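Multicopper oxidase (Uncultured bacterium, PDB 4E9W) probably couples the one-electron oxidation of its substrates to the reduction of dioxygen to water, as multicopper oxidases do at their copper sites. Local coordinates at residues 248-253 with 270-275. Residues are numbered along the deposited sequence; the frame is centred on the assembly and turned at random.
Sequences RFIFHD and ITVIEY. With CU (copper (II) ion), chain H.
Phe-251 carries its ring obliquely across Ile-273, CD1 of the ring lying 3.7 Å from the isoleucine CD1. With CG anti to the backbone N (chi1 -176°), the ring rises from the sheet alongside Thr-271, whose methyl CG2 comes 3.8 Å from Phe-251 CB, and the Phe-251 side chain also packs on Leu-181, Ile-191 and Phe-193. On the same face the edge of the Phe-249 ring turns to Tyr-275, CD2 to CE1 4.4 Å. The backbones of 248-253 and 270-275 run antiparallel, and Phe-249 pairs with Ile-273 and Phe-251 with Thr-271 through two hydrogen bonds each. The other face holds Ile-250 and His-252: Ile-250 CG1 meets Ile-270 CG2 at 3.5 Å, while Ile-270 CG1 packs on His-252 CB at 4.0 Å. An alanine in place of Phe-251 would probably leave Ile-273 CD1 without its ring partner and open a gap toward Ile-191 and Phe-193. The His-252 ring leads away from 270-275 and binds copper through NE2 (2.1 Å), and its ND1 donates nearly in the ring plane to Asp-253 O (2.8 Å). That bond probably fixes the ring's rotation and keeps NE2 on the metal, which His-206 of the same chain and His-106 of a neighbouring subunit also bind, consistent with an intersubunit trinuclear copper site.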
ATOM      1  N   ARG A 248       7.405 -19.766 -20.309  1.00  9.33           N
ATOM      2  CA  ARG A 248       6.588 -20.084 -19.149  1.00  8.19           C
ATOM      3  C   ARG A 248       6.951 -19.023 -18.099  1.00  7.00           C
ATOM      4  O   ARG A 248       8.071 -19.074 -17.589  1.00 10.32           O
ATOM      5  CB  ARG A 248       6.809 -21.484 -18.618  1.00 10.72           C
ATOM      6  CG  ARG A 248       6.286 -22.573 -19.536  1.00 11.07           C
ATOM      7  CD  ARG A 248       6.272 -23.969 -18.944  1.00 12.37           C
ATOM      8  NE  ARG A 248       7.568 -24.444 -18.465  1.00 12.16           N
ATOM      9  CZ  ARG A 248       8.381 -25.270 -19.149  1.00 12.67           C
ATOM     10  NH1 ARG A 248       8.003 -25.695 -20.347  1.00 14.29           N
ATOM     11  NH2 ARG A 248       9.532 -25.623 -18.591  1.00 13.60           N
ATOM     12  N   PHE A 249       6.012 -18.107 -17.858  1.00  7.26           N
ATOM     13  CA  PHE A 249       6.340 -16.943 -17.050  1.00  8.24           C
ATOM     14  C   PHE A 249       5.419 -16.822 -15.852  1.00  7.98           C
ATOM     15  O   PHE A 249       4.228 -16.558 -15.948  1.00  9.79           O
ATOM     16  CB  PHE A 249       6.219 -15.692 -17.926  1.00  8.98           C
ATOM     17  CG  PHE A 249       7.420 -15.492 -18.853  1.00  8.67           C
ATOM     18  CD1 PHE A 249       8.683 -15.227 -18.330  1.00  8.18           C
ATOM     19  CD2 PHE A 249       7.272 -15.539 -20.232  1.00  9.47           C
ATOM     20  CE1 PHE A 249       9.751 -15.025 -19.192  1.00  8.83           C
ATOM     21  CE2 PHE A 249       8.341 -15.341 -21.108  1.00  9.18           C
ATOM     22  CZ  PHE A 249       9.596 -15.062 -20.566  1.00 10.40           C
ATOM     23  N   ILE A 250       6.015 -17.032 -14.664  1.00  8.64           N
ATOM     24  CA  ILE A 250       5.219 -17.021 -13.433  1.00  8.42           C
ATOM     25  C   ILE A 250       4.679 -15.628 -13.201  1.00 10.90           C
ATOM     26  O   ILE A 250       5.230 -14.616 -13.636  1.00 11.61           O
ATOM     27  CB  ILE A 250       6.089 -17.612 -12.310  1.00 13.05           C
ATOM     28  CG1 ILE A 250       5.337 -18.111 -11.073  1.00 17.73           C
ATOM     29  CG2 ILE A 250       7.165 -16.642 -11.837  1.00 11.83           C
ATOM     30  CD1 ILE A 250       6.314 -18.761 -10.095  1.00 20.53           C
ATOM     31  N   PHE A 251       3.533 -15.560 -12.538  1.00 10.13           N
ATOM     32  CA  PHE A 251       2.785 -14.306 -12.359  1.00  8.59           C
ATOM     33  C   PHE A 251       2.281 -14.421 -10.928  1.00  9.85           C
ATOM     34  O   PHE A 251       1.555 -15.382 -10.641  1.00 11.98           O
ATOM     35  CB  PHE A 251       1.720 -14.272 -13.433  1.00 10.46           C
ATOM     36  CG  PHE A 251       0.818 -13.063 -13.588  1.00 14.51           C
ATOM     37  CD1 PHE A 251      -0.152 -13.025 -14.568  1.00 16.91           C
ATOM     38  CD2 PHE A 251       0.917 -11.947 -12.787  1.00 16.86           C
ATOM     39  CE1 PHE A 251      -1.000 -11.957 -14.759  1.00 19.13           C
ATOM     40  CE2 PHE A 251       0.071 -10.882 -12.963  1.00 18.13           C
ATOM     41  CZ  PHE A 251      -0.884 -10.845 -13.945  1.00 18.41           C
ATOM     42  N   HIS A 252       2.687 -13.546 -10.011  1.00  9.10           N
ATOM     43  CA  HIS A 252       2.446 -13.861  -8.600  1.00  9.65           C
ATOM     44  C   HIS A 252       2.422 -12.606  -7.730  1.00  9.10           C
ATOM     45  O   HIS A 252       2.912 -11.562  -8.109  1.00  9.23           O
ATOM     46  CB  HIS A 252       3.530 -14.816  -8.086  1.00 11.58           C
ATOM     47  CG  HIS A 252       4.900 -14.213  -8.129  1.00 14.47           C
ATOM     48  ND1 HIS A 252       5.439 -13.539  -7.042  1.00 14.25           N
ATOM     49  CD2 HIS A 252       5.826 -14.167  -9.122  1.00 15.57           C
ATOM     50  CE1 HIS A 252       6.662 -13.124  -7.413  1.00 15.22           C
ATOM     51  NE2 HIS A 252       6.924 -13.488  -8.655  1.00 15.89           N
ATOM     52  N   ASP A 253       1.839 -12.761  -6.547  1.00  9.40           N
ATOM     53  CA  ASP A 253       1.930 -11.769  -5.476  1.00  9.40           C
ATOM     54  C   ASP A 253       3.378 -11.708  -5.031  1.00  8.36           C
ATOM     55  O   ASP A 253       3.985 -12.763  -4.746  1.00 13.77           O
ATOM     56  CB  ASP A 253       0.981 -12.161  -4.346  1.00  8.57           C
ATOM     57  CG  ASP A 253       0.858 -11.162  -3.212  1.00  7.84           C
ATOM     58  OD1 ASP A 253       1.613 -10.161  -3.177  1.00  9.07           O
ATOM     59  OD2 ASP A 253      -0.005 -11.417  -2.347  1.00  9.75           O
ATOM     60  N   ILE A 270      -0.209 -17.551  -6.941  1.00  8.04           N
ATOM     61  CA  ILE A 270       0.735 -17.801  -8.012  1.00  8.17           C
ATOM     62  C   ILE A 270       0.024 -18.463  -9.200  1.00  7.40           C
ATOM     63  O   ILE A 270      -0.657 -19.461  -8.971  1.00 10.20           O
ATOM     64  CB  ILE A 270       1.894 -18.742  -7.597  1.00  9.21           C
ATOM     65  CG1 ILE A 270       2.593 -18.242  -6.332  1.00 12.32           C
ATOM     66  CG2 ILE A 270       2.873 -19.007  -8.745  1.00 14.44           C
ATOM     67  CD1 ILE A 270       3.580 -19.220  -5.712  1.00 15.21           C
ATOM     68  N   THR A 271       0.221 -17.924 -10.389  1.00  8.31           N
ATOM     69  CA  THR A 271      -0.102 -18.646 -11.614  1.00  8.31           C
ATOM     70  C   THR A 271       1.125 -18.617 -12.527  1.00  8.71           C
ATOM     71  O   THR A 271       2.187 -18.091 -12.143  1.00  8.47           O
ATOM     72  CB  THR A 271      -1.370 -18.082 -12.274  1.00  9.51           C
ATOM     73  OG1 THR A 271      -1.707 -18.863 -13.440  1.00 10.83           O
ATOM     74  CG2 THR A 271      -1.181 -16.603 -12.676  1.00 11.04           C
ATOM     75  N   VAL A 272       0.988 -19.201 -13.712  1.00  7.98           N
ATOM     76  CA  VAL A 272       2.025 -19.180 -14.748  1.00  7.61           C
ATOM     77  C   VAL A 272       1.371 -18.782 -16.063  1.00  7.68           C
ATOM     78  O   VAL A 272       0.321 -19.379 -16.411  1.00  9.61           O
ATOM     79  CB  VAL A 272       2.678 -20.547 -14.932  1.00  7.87           C
ATOM     80  CG1 VAL A 272       3.761 -20.500 -15.990  1.00 10.55           C
ATOM     81  CG2 VAL A 272       3.256 -21.010 -13.599  1.00 10.57           C
ATOM     82  N   ILE A 273       1.940 -17.777 -16.715  1.00  8.26           N
ATOM     83  CA  ILE A 273       1.549 -17.463 -18.088  1.00  7.22           C
ATOM     84  C   ILE A 273       2.233 -18.517 -18.941  1.00  7.93           C
ATOM     85  O   ILE A 273       3.464 -18.441 -19.120  1.00  9.00           O
ATOM     86  CB  ILE A 273       1.949 -16.051 -18.479  1.00  7.79           C
ATOM     87  CG1 ILE A 273       1.344 -15.018 -17.498  1.00 10.12           C
ATOM     88  CG2 ILE A 273       1.578 -15.786 -19.926  1.00  8.86           C
ATOM     89  CD1 ILE A 273       1.976 -13.639 -17.549  1.00 16.03           C
ATOM     90  N   GLU A 274       1.410 -19.455 -19.426  1.00  8.99           N
ATOM     91  CA  GLU A 274       1.891 -20.572 -20.237  1.00  8.90           C
ATOM     92  C   GLU A 274       1.625 -20.296 -21.711  1.00  9.35           C
ATOM     93  O   GLU A 274       0.439 -20.234 -22.083  1.00 11.01           O
ATOM     94  CB  GLU A 274       1.153 -21.866 -19.883  1.00  9.98           C
ATOM     95  CG  GLU A 274       1.594 -22.412 -18.506  1.00  9.85           C
ATOM     96  CD  GLU A 274       0.855 -23.700 -18.218  1.00  9.10           C
ATOM     97  OE1 GLU A 274      -0.030 -24.084 -19.015  1.00 10.60           O
ATOM     98  OE2 GLU A 274       1.129 -24.346 -17.205  1.00 10.40           O
ATOM     99  N   TYR A 275       2.660 -20.140 -22.529  1.00  9.60           N
ATOM    100  CA  TYR A 275       2.390 -19.954 -23.961  1.00  9.50           C
ATOM    101  C   TYR A 275       2.217 -21.298 -24.655  1.00  9.00           C
ATOM    102  O   TYR A 275       3.038 -22.223 -24.439  1.00 10.78           O
ATOM    103  CB  TYR A 275       3.486 -19.177 -24.665  1.00  9.19           C
ATOM    104  CG  TYR A 275       3.530 -17.664 -24.480  1.00  8.98           C
ATOM    105  CD1 TYR A 275       3.866 -17.071 -23.253  1.00  8.84           C
ATOM    106  CD2 TYR A 275       3.256 -16.821 -25.555  1.00  8.81           C
ATOM    107  CE1 TYR A 275       3.904 -15.689 -23.119  1.00  8.02           C
ATOM    108  CE2 TYR A 275       3.303 -15.456 -25.442  1.00  8.01           C
ATOM    109  CZ  TYR A 275       3.622 -14.893 -24.217  1.00  8.28           C
ATOM    110  OH  TYR A 275       3.681 -13.534 -24.130  1.00  9.47           O
TER
HETATM  111 CU    CU H1405       8.885 -13.670  -9.286  0.80 17.87          CU